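Local coordinates for nucleoside diphosphate kinase family protein (Babesia bovis, PDB 3JS9) that probably transfers the terminal phosphate of nucleoside triphosphates to nucleoside diphosphates through a phosphohistidine intermediate, with magnesium as cofactor, at residues A43-P48 with P77-I82; M50-Q55 with C135-T140; V16-V21 with D71-G76. All coordinates share one frame; numbering follows the deposited sequence.

The predicted active site, assembled on a sheet and its flanking helices, can be followed through these three contacts. Contact 1 pairs two strands; its centre lies about 11 Å from that of contact 2 and about 10 Å from that of contact 3, which themselves lie about 14 Å apart. Lys44 NZ of contact 1 reaches Trp138 O of contact 2 at 2.8 Å, and Phe79 O probably accepts a hydrogen bond from Val16 N of contact 3, also at 2.8 Å. Contacts 1 and 3 share one sulfate. A second sulfate lies beside Lys17 of contact 3 and is hydrogen-bonded to Tyr57 and to His123, the predicted phosphohistidine.

Contact 1: residues A43-P48 with P77-I82; sequences AKFEHP and PVFCMI. With SO4 (sulfate ion), chain D.
Lys44 with Cys80 and Glu46 with Val78 are the hydrogen-bonded pairs of an antiparallel ladder, flanking the non-hydrogen-bonded pair Phe45-Phe79; the strands run at 164° to each other. Four backbone bonds join them; Cys80 N meets Lys44 O at 2.9 Å, and the bond from Val78 N to Glu46 O is almost straight. Packing is tight on the face that carries Ala43, Phe45, Phe79 and Met81. The Phe45 ring, its CG anti to the backbone N (chi1 -168°), lies alongside Pro77 and sets CZ 3.7 Å from Pro77 CB. The Phe79 ring reaches along until its CZ is 4.0 Å from Ala43 CB. Helix 26-36 packs on this face, and Trp147 of a second subunit meets the Phe45 ring edge-to-face.

On the opposite face Trp138 and Phe139 cover the strands, and Pro48 CG presses on Val78 CG2 at 3.8 Å, with Glu46 CG beside the same methyl at 4.1 Å. Looseness is confined to the partly exposed polar ends: Lys44 NZ and Glu46 OE1 pair only distantly, at 3.9 Å, and the ammonium group is held by Gln143 OE1 and Trp138 O. Exposed His47 turns away from the facing strand, and its NE2 donates to sulfate O2 at 2.8 Å, with the anion near the ring plane. Edge strand 39-46 continues backbone bonding into the second subunit through Ala43 and Phe45. Its pairing with 78-85 is part of the 2-3-1-4 antiparallel sheet of the ferredoxin-like nucleoside diphosphate kinase fold.

Contact 2: residues M50-Q55 with C135-T140; sequences MDVVAQ and CALWFT
Val52 sets one methyl squarely on the indole of Trp138, a clear example of a CH-pi contact between helices. CG1 is 3.6 Å from the centroid of the six-membered ring and only 5° off its normal, so the methyl is centred over that ring. With CG1 anti to the backbone N (chi1 170°), this branch is the one turned to the ring. The tryptophan comes to meet it: its CB points past helix 50-56, and the indole swings in. Val53 adds a more distant touch, CG2 to CH2 at 4.4 Å, reaching the far end of the ring obliquely.

Leu137 touches two residues of the facing helix. Its CG approaches Val52 CG1 at 4.1 Å, while CD1 lies 3.9 Å from Gln55 CB; the glutamine then bends away, leaving its aliphatic base in the contact. Thus Val52 sits between leucine and indole, and the contact is made by apolar side chains and one CH-pi approach.

The indole also stacks on Tyr13 and lies about 6 Å from the side chain of His123. Helix 128-138, which flanks the ferredoxin-like sheet, is thereby joined to helix 50-56, the first arm of the helical hairpin beside the nucleotide site in this kinase family.

Contact 3: residues V16-V21 with D71-G76; sequences VKPDGV and DFISHG. With SO4 (sulfate ion), chain D; SO4 (sulfate ion), chain G.
Pro18 and Gly76 bring their backbones to 5.4 Å, CA to CA, where the first turn of helix 18-22 faces the C-terminal end of helix 66-75 and Gly76 leaves helical geometry with positive phi. Pro18 is the wedge. Its CG lies over one face of the Phe72 ring and touches Phe72 O at 3.5 Å, while CD lies 4.1 Å from CE2 of that ring and 4.2 Å from Ile73 CG1. Phe72 gets there because its CG is anti to the backbone N (chi1 172°), which carries the ring across from a base that points past the contact.

Asp19 approaches the same ring differently. Its OD1 lies in the ring plane, 4.0 Å from CZ, with carboxylate and ring turned 47° apart; an oxygen at the positive rim of a phenyl group is probably a mild electrostatic gain. The other oxygen, OD2, accepts from Ile121 N, which probably limits the carboxylate's rotation.

Two sulfates lie nearby. On the exposed side, His75 ND1 donates to O4 at 3.1 Å and O1 at 3.2 Å of the one shared with His47. Lys17, at the N-cap and a predicted ATP-binding residue, extends toward the other, which His123 and Tyr57 place in the predicted phosphate site; that very short bond's length is doubtful. NZ also donates a hydrogen bond to Asn120 OD1.

Trp154 of a third subunit packs on Pro18, Asp19 and Phe72. Within the chain, Val78 of strand 78-85 lies against Pro18 and Ile73, and helix 50-56 meets Ile73 through Val53.

Contact 1: residues A43-P48 with P77-I82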
ATOM      1  N   ALA A  43      17.251  15.665  -7.246  1.00 17.30           N
ATOM      2  CA  ALA A  43      17.253  14.226  -7.371  1.00 18.76           C
ATOM      3  C   ALA A  43      17.870  13.905  -8.706  1.00 19.22           C
ATOM      4  O   ALA A  43      17.687  14.688  -9.647  1.00 20.55           O
ATOM      5  CB  ALA A  43      15.820  13.695  -7.319  1.00 19.09           C
ATOM      6  N   LYS A  44      18.587  12.780  -8.795  1.00 19.22           N
ATOM      7  CA  LYS A  44      19.062  12.229 -10.084  1.00 19.02           C
ATOM      8  C   LYS A  44      19.540  10.779  -9.947  1.00 18.75           C
ATOM      9  O   LYS A  44      20.116  10.404  -8.937  1.00 18.29           O
ATOM     10  CB  LYS A  44      20.221  13.063 -10.648  1.00 19.22           C
ATOM     11  CG  LYS A  44      21.396  13.194  -9.684  1.00 20.27           C
ATOM     12  CD  LYS A  44      22.519  13.980 -10.273  1.00 22.21           C
ATOM     13  CE  LYS A  44      23.613  14.239  -9.252  1.00 23.38           C
ATOM     14  NZ  LYS A  44      24.516  15.364  -9.717  1.00 23.84           N
ATOM     15  N   PHE A  45      19.300   9.978 -10.984  1.00 18.94           N
ATOM     16  CA  PHE A  45      19.839   8.632 -11.099  1.00 18.57           C
ATOM     17  C   PHE A  45      21.257   8.806 -11.689  1.00 19.48           C
ATOM     18  O   PHE A  45      21.435   9.577 -12.614  1.00 18.81           O
ATOM     19  CB  PHE A  45      18.951   7.852 -12.087  1.00 18.18           C
ATOM     20  CG  PHE A  45      19.184   6.360 -12.123  1.00 15.48           C
ATOM     21  CD1 PHE A  45      19.343   5.615 -10.938  1.00 12.41           C
ATOM     22  CD2 PHE A  45      19.200   5.694 -13.341  1.00 14.49           C
ATOM     23  CE1 PHE A  45      19.519   4.255 -10.967  1.00 11.82           C
ATOM     24  CE2 PHE A  45      19.386   4.297 -13.397  1.00 12.32           C
ATOM     25  CZ  PHE A  45      19.539   3.575 -12.205  1.00 12.24           C
ATOM     26  N   GLU A  46      22.254   8.104 -11.170  1.00 20.63           N
ATOM     27  CA  GLU A  46      23.606   8.199 -11.729  1.00 22.02           C
ATOM     28  C   GLU A  46      24.528   7.007 -11.459  1.00 22.68           C
ATOM     29  O   GLU A  46      24.283   6.175 -10.557  1.00 22.29           O
ATOM     30  CB  GLU A  46      24.305   9.483 -11.288  1.00 21.88           C
ATOM     31  CG  GLU A  46      25.064   9.369 -10.010  1.00 23.15           C
ATOM     32  CD  GLU A  46      25.777  10.659  -9.673  1.00 26.94           C
ATOM     33  OE1 GLU A  46      25.569  11.676 -10.388  1.00 28.60           O
ATOM     34  OE2 GLU A  46      26.537  10.673  -8.684  1.00 28.24           O
ATOM     35  N   HIS A  47      25.570   6.936 -12.291  1.00 23.40           N
ATOM     36  CA  HIS A  47      26.744   6.103 -12.056  1.00 24.12           C
ATOM     37  C   HIS A  47      27.820   7.040 -11.497  1.00 23.68           C
ATOM     38  O   HIS A  47      28.404   7.810 -12.230  1.00 23.75           O
ATOM     39  CB  HIS A  47      27.186   5.513 -13.387  1.00 24.58           C
ATOM     40  CG  HIS A  47      28.332   4.556 -13.287  1.00 28.24           C
ATOM     41  ND1 HIS A  47      28.320   3.322 -13.907  1.00 31.11           N
ATOM     42  CD2 HIS A  47      29.528   4.651 -12.655  1.00 29.62           C
ATOM     43  CE1 HIS A  47      29.451   2.693 -13.644  1.00 30.65           C
ATOM     44  NE2 HIS A  47      30.200   3.477 -12.886  1.00 30.31           N
ATOM     45  N   PRO A  48      28.085   6.986 -10.199  1.00 23.97           N
ATOM     46  CA  PRO A  48      29.047   7.904  -9.574  1.00 24.74           C
ATOM     47  C   PRO A  48      30.498   7.672 -10.055  1.00 25.67           C
ATOM     48  O   PRO A  48      30.837   6.573 -10.534  1.00 25.10           O
ATOM     49  CB  PRO A  48      28.975   7.547  -8.085  1.00 24.19           C
ATOM     50  CG  PRO A  48      27.988   6.459  -7.964  1.00 24.61           C
ATOM     51  CD  PRO A  48      27.755   5.861  -9.315  1.00 24.27           C
ATOM     52  N   PRO A  77      24.551   1.401  -9.862  1.00 19.06           N
ATOM     53  CA  PRO A  77      24.094   2.781  -9.912  1.00 18.82           C
ATOM     54  C   PRO A  77      23.564   3.236  -8.540  1.00 18.41           C
ATOM     55  O   PRO A  77      23.357   2.391  -7.653  1.00 18.88           O
ATOM     56  CB  PRO A  77      22.940   2.709 -10.906  1.00 19.06           C
ATOM     57  CG  PRO A  77      22.443   1.338 -10.781  1.00 19.33           C
ATOM     58  CD  PRO A  77      23.578   0.471 -10.458  1.00 18.56           C
ATOM     59  N   VAL A  78      23.367   4.539  -8.361  1.00 17.02           N
ATOM     60  CA  VAL A  78      22.782   5.060  -7.131  1.00 16.32           C
ATOM     61  C   VAL A  78      21.696   6.054  -7.461  1.00 16.24           C
ATOM     62  O   VAL A  78      21.674   6.582  -8.566  1.00 16.28           O
ATOM     63  CB  VAL A  78      23.856   5.711  -6.174  1.00 16.72           C
ATOM     64  CG1 VAL A  78      24.959   4.704  -5.856  1.00 13.99           C
ATOM     65  CG2 VAL A  78      24.445   7.015  -6.771  1.00 15.97           C
ATOM     66  N   PHE A  79      20.795   6.330  -6.514  1.00 16.43           N
ATOM     67  CA  PHE A  79      19.815   7.386  -6.731  1.00 16.59           C
ATOM     68  C   PHE A  79      19.973   8.448  -5.670  1.00 17.25           C
ATOM     69  O   PHE A  79      19.842   8.155  -4.482  1.00 18.21           O
ATOM     70  CB  PHE A  79      18.400   6.816  -6.792  1.00 16.89           C
ATOM     71  CG  PHE A  79      17.336   7.842  -7.109  1.00 17.16           C
ATOM     72  CD1 PHE A  79      16.699   8.533  -6.094  1.00 16.36           C
ATOM     73  CD2 PHE A  79      16.948   8.081  -8.425  1.00 16.86           C
ATOM     74  CE1 PHE A  79      15.721   9.469  -6.389  1.00 19.99           C
ATOM     75  CE2 PHE A  79      15.961   9.024  -8.723  1.00 15.58           C
ATOM     76  CZ  PHE A  79      15.360   9.718  -7.724  1.00 15.68           C
ATOM     77  N   CYS A  80      20.263   9.679  -6.109  1.00 17.56           N
ATOM     78  CA  CYS A  80      20.643  10.797  -5.240  1.00 17.38           C
ATOM     79  C   CYS A  80      19.495  11.738  -5.033  1.00 18.31           C
ATOM     80  O   CYS A  80      18.793  12.055  -5.995  1.00 19.27           O
ATOM     81  CB  CYS A  80      21.770  11.615  -5.875  1.00 17.07           C
ATOM     82  SG  CYS A  80      23.189  10.674  -6.516  1.00 17.78           S
ATOM     83  N   MET A  81      19.337  12.235  -3.798  1.00 18.54           N
ATOM     84  CA  MET A  81      18.279  13.196  -3.440  1.00 18.46           C
ATOM     85  C   MET A  81      18.777  14.180  -2.415  1.00 18.19           C
ATOM     86  O   MET A  81      19.671  13.847  -1.631  1.00 18.70           O
ATOM     87  CB  MET A  81      17.051  12.490  -2.837  1.00 18.06           C
ATOM     88  CG  MET A  81      16.324  11.565  -3.816  1.00 18.35           C
ATOM     89  SD  MET A  81      15.262  10.458  -2.889  1.00 21.95           S
ATOM     90  CE  MET A  81      16.395   9.106  -2.417  1.00 17.58           C
ATOM     91  N   ILE A  82      18.209  15.387  -2.427  1.00 17.82           N
ATOM     92  CA  ILE A  82      18.324  16.312  -1.292  1.00 17.56           C
ATOM     93  C   ILE A  82      16.900  16.662  -0.875  1.00 17.12           C
ATOM     94  O   ILE A  82      16.070  16.949  -1.723  1.00 17.44           O
ATOM     95  CB  ILE A  82      19.045  17.619  -1.649  1.00 17.15           C
ATOM     96  CG1 ILE A  82      20.507  17.358  -1.962  1.00 17.21           C
ATOM     97  CG2 ILE A  82      18.886  18.690  -0.520  1.00 16.30           C
ATOM     98  CD1 ILE A  82      21.260  18.656  -2.417  1.00 15.51           C
TER
HETATM   99  S   SO4 D 149      32.739   0.584 -12.961  1.00 92.30           S
HETATM  100  O1  SO4 D 149      32.921  -0.077 -11.667  1.00 93.22           O
HETATM  101  O2  SO4 D 149      32.538   2.006 -12.690  1.00 91.22           O
HETATM  102  O3  SO4 D 149      33.915   0.372 -13.799  1.00 92.77           O
HETATM  103  O4  SO4 D 149      31.612  -0.004 -13.689  1.00 92.67           O

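Contact 2: residues M50-Q55 with C135-T140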
ATOM      1  N   MET A  50      34.626   7.476  -9.164  1.00 28.55           N
ATOM      2  CA  MET A  50      35.433   7.111  -8.003  1.00 29.78           C
ATOM      3  C   MET A  50      35.823   8.321  -7.131  1.00 29.38           C
ATOM      4  O   MET A  50      35.800   8.216  -5.916  1.00 29.10           O
ATOM      5  CB  MET A  50      36.655   6.273  -8.385  1.00 30.34           C
ATOM      6  CG  MET A  50      37.455   5.733  -7.167  1.00 33.96           C
ATOM      7  SD  MET A  50      36.610   4.469  -6.134  1.00 39.55           S
ATOM      8  CE  MET A  50      36.688   3.061  -7.250  1.00 38.79           C
ATOM      9  N   ASP A  51      36.135   9.464  -7.738  1.00 29.78           N
ATOM     10  CA  ASP A  51      36.585  10.625  -6.962  1.00 30.91           C
ATOM     11  C   ASP A  51      35.517  11.141  -5.999  1.00 30.30           C
ATOM     12  O   ASP A  51      35.843  11.553  -4.869  1.00 30.36           O
ATOM     13  CB  ASP A  51      37.037  11.785  -7.861  1.00 32.17           C
ATOM     14  CG  ASP A  51      38.085  11.373  -8.879  1.00 36.67           C
ATOM     15  OD1 ASP A  51      37.671  11.094 -10.045  1.00 41.19           O
ATOM     16  OD2 ASP A  51      39.294  11.325  -8.515  1.00 37.40           O
ATOM     17  N   VAL A  52      34.259  11.144  -6.455  1.00 29.37           N
ATOM     18  CA  VAL A  52      33.131  11.558  -5.626  1.00 28.48           C
ATOM     19  C   VAL A  52      32.928  10.547  -4.501  1.00 27.92           C
ATOM     20  O   VAL A  52      32.786  10.918  -3.325  1.00 27.75           O
ATOM     21  CB  VAL A  52      31.829  11.775  -6.481  1.00 29.37           C
ATOM     22  CG1 VAL A  52      30.597  11.978  -5.616  1.00 27.97           C
ATOM     23  CG2 VAL A  52      31.996  12.993  -7.419  1.00 29.30           C
ATOM     24  N   VAL A  53      32.973   9.271  -4.845  1.00 26.89           N
ATOM     25  CA  VAL A  53      32.845   8.256  -3.818  1.00 26.96           C
ATOM     26  C   VAL A  53      33.959   8.348  -2.775  1.00 27.21           C
ATOM     27  O   VAL A  53      33.695   8.238  -1.568  1.00 27.18           O
ATOM     28  CB  VAL A  53      32.738   6.807  -4.397  1.00 26.97           C
ATOM     29  CG1 VAL A  53      32.607   5.804  -3.266  1.00 25.05           C
ATOM     30  CG2 VAL A  53      31.562   6.704  -5.357  1.00 24.20           C
ATOM     31  N   ALA A  54      35.188   8.560  -3.225  1.00 27.50           N
ATOM     32  CA  ALA A  54      36.301   8.680  -2.285  1.00 28.40           C
ATOM     33  C   ALA A  54      36.140   9.884  -1.355  1.00 29.09           C
ATOM     34  O   ALA A  54      36.457   9.784  -0.174  1.00 28.93           O
ATOM     35  CB  ALA A  54      37.629   8.701  -3.001  1.00 28.36           C
ATOM     36  N   GLN A  55      35.607  10.999  -1.864  1.00 29.94           N
ATOM     37  CA  GLN A  55      35.331  12.152  -0.998  1.00 31.63           C
ATOM     38  C   GLN A  55      34.180  11.866  -0.077  1.00 33.02           C
ATOM     39  O   GLN A  55      34.155  12.378   1.045  1.00 33.81           O
ATOM     40  CB  GLN A  55      34.979  13.427  -1.783  1.00 31.22           C
ATOM     41  CG  GLN A  55      36.119  14.273  -2.179  1.00 31.05           C
ATOM     42  CD  GLN A  55      37.206  14.333  -1.115  1.00 33.55           C
ATOM     43  OE1 GLN A  55      38.237  13.654  -1.239  1.00 30.67           O
ATOM     44  NE2 GLN A  55      36.983  15.144  -0.059  1.00 33.74           N
ATOM     45  N   CYS A 135      25.604  17.431   0.271  1.00 22.03           N
ATOM     46  CA  CYS A 135      24.700  18.155  -0.658  1.00 22.58           C
ATOM     47  C   CYS A 135      25.451  18.878  -1.767  1.00 22.28           C
ATOM     48  O   CYS A 135      25.050  18.810  -2.954  1.00 22.68           O
ATOM     49  CB  CYS A 135      23.768  19.134   0.081  1.00 22.76           C
ATOM     50  SG  CYS A 135      22.484  18.304   1.064  1.00 22.80           S
ATOM     51  N   ALA A 136      26.547  19.547  -1.386  1.00 21.52           N
ATOM     52  CA  ALA A 136      27.418  20.232  -2.352  1.00 20.75           C
ATOM     53  C   ALA A 136      28.266  19.257  -3.170  1.00 20.40           C
ATOM     54  O   ALA A 136      28.567  19.524  -4.340  1.00 20.47           O
ATOM     55  CB  ALA A 136      28.294  21.253  -1.670  1.00 20.08           C
ATOM     56  N   LEU A 137      28.655  18.144  -2.552  1.00 19.91           N
ATOM     57  CA  LEU A 137      29.459  17.129  -3.232  1.00 19.95           C
ATOM     58  C   LEU A 137      28.713  16.339  -4.325  1.00 19.87           C
ATOM     59  O   LEU A 137      29.262  16.084  -5.383  1.00 20.00           O
ATOM     60  CB  LEU A 137      30.049  16.157  -2.209  1.00 20.15           C
ATOM     61  CG  LEU A 137      30.752  14.897  -2.734  1.00 19.95           C
ATOM     62  CD1 LEU A 137      32.037  15.259  -3.482  1.00 19.78           C
ATOM     63  CD2 LEU A 137      31.059  13.945  -1.606  1.00 17.85           C
ATOM     64  N   TRP A 138      27.469  15.939  -4.074  1.00 19.99           N
ATOM     65  CA  TRP A 138      26.757  15.063  -5.026  1.00 19.88           C
ATOM     66  C   TRP A 138      25.957  15.822  -6.113  1.00 20.23           C
ATOM     67  O   TRP A 138      25.631  15.281  -7.181  1.00 19.71           O
ATOM     68  CB  TRP A 138      25.867  14.084  -4.259  1.00 18.91           C
ATOM     69  CG  TRP A 138      26.642  13.056  -3.495  1.00 17.75           C
ATOM     70  CD1 TRP A 138      27.091  13.144  -2.193  1.00 15.00           C
ATOM     71  CD2 TRP A 138      27.093  11.781  -3.992  1.00 14.96           C
ATOM     72  NE1 TRP A 138      27.755  11.981  -1.852  1.00 15.33           N
ATOM     73  CE2 TRP A 138      27.769  11.136  -2.936  1.00 15.10           C
ATOM     74  CE3 TRP A 138      26.937  11.105  -5.209  1.00 14.15           C
ATOM     75  CZ2 TRP A 138      28.302   9.855  -3.069  1.00 16.74           C
ATOM     76  CZ3 TRP A 138      27.453   9.825  -5.343  1.00 15.00           C
ATOM     77  CH2 TRP A 138      28.146   9.216  -4.282  1.00 17.16           C
ATOM     78  N   PHE A 139      25.664  17.082  -5.834  1.00 20.60           N
ATOM     79  CA  PHE A 139      24.833  17.892  -6.717  1.00 21.47           C
ATOM     80  C   PHE A 139      25.505  19.220  -7.031  1.00 21.98           C
ATOM     81  O   PHE A 139      25.959  19.921  -6.120  1.00 23.08           O
ATOM     82  CB  PHE A 139      23.496  18.174  -6.028  1.00 20.30           C
ATOM     83  CG  PHE A 139      22.506  17.029  -6.100  1.00 21.09           C
ATOM     84  CD1 PHE A 139      22.269  16.217  -4.992  1.00 19.99           C
ATOM     85  CD2 PHE A 139      21.773  16.787  -7.268  1.00 19.71           C
ATOM     86  CE1 PHE A 139      21.343  15.184  -5.070  1.00 18.96           C
ATOM     87  CE2 PHE A 139      20.835  15.763  -7.325  1.00 17.45           C
ATOM     88  CZ  PHE A 139      20.627  14.966  -6.239  1.00 15.45           C
ATOM     89  N   THR A 140      25.550  19.593  -8.296  1.00 22.40           N
ATOM     90  CA  THR A 140      26.038  20.929  -8.642  1.00 23.70           C
ATOM     91  C   THR A 140      24.911  21.878  -8.275  1.00 23.88           C
ATOM     92  O   THR A 140      23.761  21.479  -8.267  1.00 24.46           O
ATOM     93  CB  THR A 140      26.389  21.053 -10.154  1.00 23.70           C
ATOM     94  OG1 THR A 140      25.191  20.944 -10.935  1.00 26.75           O
ATOM     95  CG2 THR A 140      27.314  19.955 -10.593  1.00 24.02           C
TER

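Contact 3: residues V16-V21 with D71-G76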
ATOM      1  N   VAL A  16      19.862   6.312  -2.389  1.00 17.74           N
ATOM      2  CA  VAL A  16      19.567   4.905  -2.573  1.00 16.96           C
ATOM      3  C   VAL A  16      20.841   4.287  -3.142  1.00 17.57           C
ATOM      4  O   VAL A  16      21.325   4.727  -4.199  1.00 17.86           O
ATOM      5  CB  VAL A  16      18.408   4.673  -3.554  1.00 16.05           C
ATOM      6  CG1 VAL A  16      18.086   3.174  -3.648  1.00 14.39           C
ATOM      7  CG2 VAL A  16      17.219   5.468  -3.109  1.00 14.53           C
ATOM      8  N   LYS A  17      21.359   3.265  -2.460  1.00 17.12           N
ATOM      9  CA  LYS A  17      22.631   2.671  -2.825  1.00 16.91           C
ATOM     10  C   LYS A  17      22.369   1.537  -3.806  1.00 17.23           C
ATOM     11  O   LYS A  17      21.206   1.180  -4.042  1.00 16.97           O
ATOM     12  CB  LYS A  17      23.322   2.130  -1.589  1.00 16.53           C
ATOM     13  CG  LYS A  17      23.710   3.144  -0.526  1.00 18.46           C
ATOM     14  CD  LYS A  17      24.282   2.336   0.614  1.00 19.26           C
ATOM     15  CE  LYS A  17      24.457   3.106   1.874  1.00 20.13           C
ATOM     16  NZ  LYS A  17      25.020   2.103   2.846  1.00 19.18           N
ATOM     17  N   PRO A  18      23.448   0.940  -4.363  1.00 17.21           N
ATOM     18  CA  PRO A  18      23.207  -0.059  -5.413  1.00 17.30           C
ATOM     19  C   PRO A  18      22.275  -1.204  -5.032  1.00 18.05           C
ATOM     20  O   PRO A  18      21.535  -1.687  -5.904  1.00 19.11           O
ATOM     21  CB  PRO A  18      24.617  -0.578  -5.733  1.00 17.02           C
ATOM     22  CG  PRO A  18      25.494   0.630  -5.500  1.00 15.79           C
ATOM     23  CD  PRO A  18      24.877   1.331  -4.289  1.00 16.70           C
ATOM     24  N   ASP A  19      22.318  -1.667  -3.778  1.00 17.80           N
ATOM     25  CA  ASP A  19      21.464  -2.771  -3.357  1.00 17.23           C
ATOM     26  C   ASP A  19      20.001  -2.294  -3.360  1.00 17.29           C
ATOM     27  O   ASP A  19      19.104  -3.018  -3.822  1.00 17.69           O
ATOM     28  CB  ASP A  19      21.913  -3.364  -2.002  1.00 17.28           C
ATOM     29  CG  ASP A  19      22.071  -2.297  -0.906  1.00 18.54           C
ATOM     30  OD1 ASP A  19      22.719  -1.261  -1.171  1.00 20.68           O
ATOM     31  OD2 ASP A  19      21.539  -2.476   0.208  1.00 16.92           O
ATOM     32  N   GLY A  20      19.757  -1.058  -2.898  1.00 17.05           N
ATOM     33  CA  GLY A  20      18.426  -0.436  -3.036  1.00 16.13           C
ATOM     34  C   GLY A  20      17.923  -0.481  -4.487  1.00 16.49           C
ATOM     35  O   GLY A  20      16.764  -0.858  -4.763  1.00 16.64           O
ATOM     36  N   VAL A  21      18.802  -0.134  -5.428  1.00 15.18           N
ATOM     37  CA  VAL A  21      18.389  -0.002  -6.808  1.00 14.28           C
ATOM     38  C   VAL A  21      18.101  -1.353  -7.427  1.00 14.69           C
ATOM     39  O   VAL A  21      17.080  -1.514  -8.108  1.00 14.39           O
ATOM     40  CB  VAL A  21      19.419   0.766  -7.660  1.00 14.54           C
ATOM     41  CG1 VAL A  21      19.064   0.689  -9.158  1.00 12.33           C
ATOM     42  CG2 VAL A  21      19.550   2.243  -7.171  1.00 12.94           C
ATOM     43  N   ASP A  71      34.513   0.799  -4.140  1.00 37.12           N
ATOM     44  CA  ASP A  71      34.274   0.035  -5.375  1.00 36.99           C
ATOM     45  C   ASP A  71      32.790  -0.318  -5.506  1.00 36.08           C
ATOM     46  O   ASP A  71      32.225  -0.344  -6.603  1.00 36.48           O
ATOM     47  CB  ASP A  71      35.093  -1.268  -5.411  1.00 37.07           C
ATOM     48  CG  ASP A  71      36.595  -1.048  -5.655  1.00 39.21           C
ATOM     49  OD1 ASP A  71      37.018   0.073  -6.049  1.00 42.24           O
ATOM     50  OD2 ASP A  71      37.365  -2.027  -5.466  1.00 38.43           O
ATOM     51  N   PHE A  72      32.170  -0.590  -4.374  1.00 34.68           N
ATOM     52  CA  PHE A  72      30.806  -1.054  -4.358  1.00 33.80           C
ATOM     53  C   PHE A  72      29.865   0.073  -4.806  1.00 33.61           C
ATOM     54  O   PHE A  72      28.931  -0.129  -5.610  1.00 32.97           O
ATOM     55  CB  PHE A  72      30.465  -1.537  -2.946  1.00 33.35           C
ATOM     56  CG  PHE A  72      29.029  -1.869  -2.757  1.00 32.35           C
ATOM     57  CD1 PHE A  72      28.482  -3.008  -3.347  1.00 30.86           C
ATOM     58  CD2 PHE A  72      28.209  -1.032  -2.000  1.00 29.70           C
ATOM     59  CE1 PHE A  72      27.137  -3.296  -3.171  1.00 31.48           C
ATOM     60  CE2 PHE A  72      26.875  -1.323  -1.817  1.00 28.54           C
ATOM     61  CZ  PHE A  72      26.332  -2.447  -2.397  1.00 29.43           C
ATOM     62  N   ILE A  73      30.128   1.270  -4.295  1.00 33.35           N
ATOM     63  CA  ILE A  73      29.302   2.412  -4.651  1.00 33.29           C
ATOM     64  C   ILE A  73      29.597   3.032  -6.015  1.00 32.63           C
ATOM     65  O   ILE A  73      28.674   3.373  -6.748  1.00 32.41           O
ATOM     66  CB  ILE A  73      29.235   3.408  -3.526  1.00 33.42           C
ATOM     67  CG1 ILE A  73      28.373   2.749  -2.449  1.00 35.40           C
ATOM     68  CG2 ILE A  73      28.559   4.687  -4.008  1.00 32.23           C
ATOM     69  CD1 ILE A  73      28.628   3.234  -1.115  1.00 39.19           C
ATOM     70  N   SER A  74      30.873   3.135  -6.375  1.00 32.07           N
ATOM     71  CA  SER A  74      31.234   3.689  -7.671  1.00 31.24           C
ATOM     72  C   SER A  74      30.791   2.757  -8.811  1.00 30.03           C
ATOM     73  O   SER A  74      30.442   3.229  -9.909  1.00 30.09           O
ATOM     74  CB  SER A  74      32.736   4.031  -7.734  1.00 31.67           C
ATOM     75  OG  SER A  74      33.532   2.867  -7.887  1.00 33.74           O
ATOM     76  N   HIS A  75      30.753   1.448  -8.557  1.00 28.16           N
ATOM     77  CA  HIS A  75      30.203   0.557  -9.578  1.00 27.34           C
ATOM     78  C   HIS A  75      28.747   0.921  -9.867  1.00 25.96           C
ATOM     79  O   HIS A  75      28.276   0.717 -10.996  1.00 26.46           O
ATOM     80  CB  HIS A  75      30.349  -0.920  -9.223  1.00 27.75           C
ATOM     81  CG  HIS A  75      29.810  -1.845 -10.271  1.00 30.10           C
ATOM     82  ND1 HIS A  75      30.329  -1.904 -11.548  1.00 33.36           N
ATOM     83  CD2 HIS A  75      28.798  -2.749 -10.236  1.00 31.31           C
ATOM     84  CE1 HIS A  75      29.665  -2.806 -12.255  1.00 33.62           C
ATOM     85  NE2 HIS A  75      28.729  -3.333 -11.482  1.00 34.04           N
ATOM     86  N   GLY A  76      28.061   1.437  -8.837  1.00 23.53           N
ATOM     87  CA  GLY A  76      26.709   1.956  -8.927  1.00 21.15           C
ATOM     88  C   GLY A  76      25.696   0.931  -9.368  1.00 20.27           C
ATOM     89  O   GLY A  76      25.925  -0.300  -9.245  1.00 20.98           O
TER
HETATM   90  S   SO4 D 149      32.739   0.584 -12.961  1.00 92.30           S
HETATM   91  O1  SO4 D 149      32.921  -0.077 -11.667  1.00 93.22           O
HETATM   92  O2  SO4 D 149      32.538   2.006 -12.690  1.00 91.22           O
HETATM   93  O3  SO4 D 149      33.915   0.372 -13.799  1.00 92.77           O
HETATM   94  O4  SO4 D 149      31.612  -0.004 -13.689  1.00 92.67           O
HETATM   95  S   SO4 G 152      26.441   4.893   4.679  1.00 60.59           S
HETATM   96  O1  SO4 G 152      25.460   5.658   5.465  1.00 60.29           O
HETATM   97  O2  SO4 G 152      27.698   4.915   5.389  1.00 62.06           O
HETATM   98  O3  SO4 G 152      26.715   5.363   3.310  1.00 60.65           O
HETATM   99  O4  SO4 G 152      25.902   3.559   4.624  1.00 62.46           O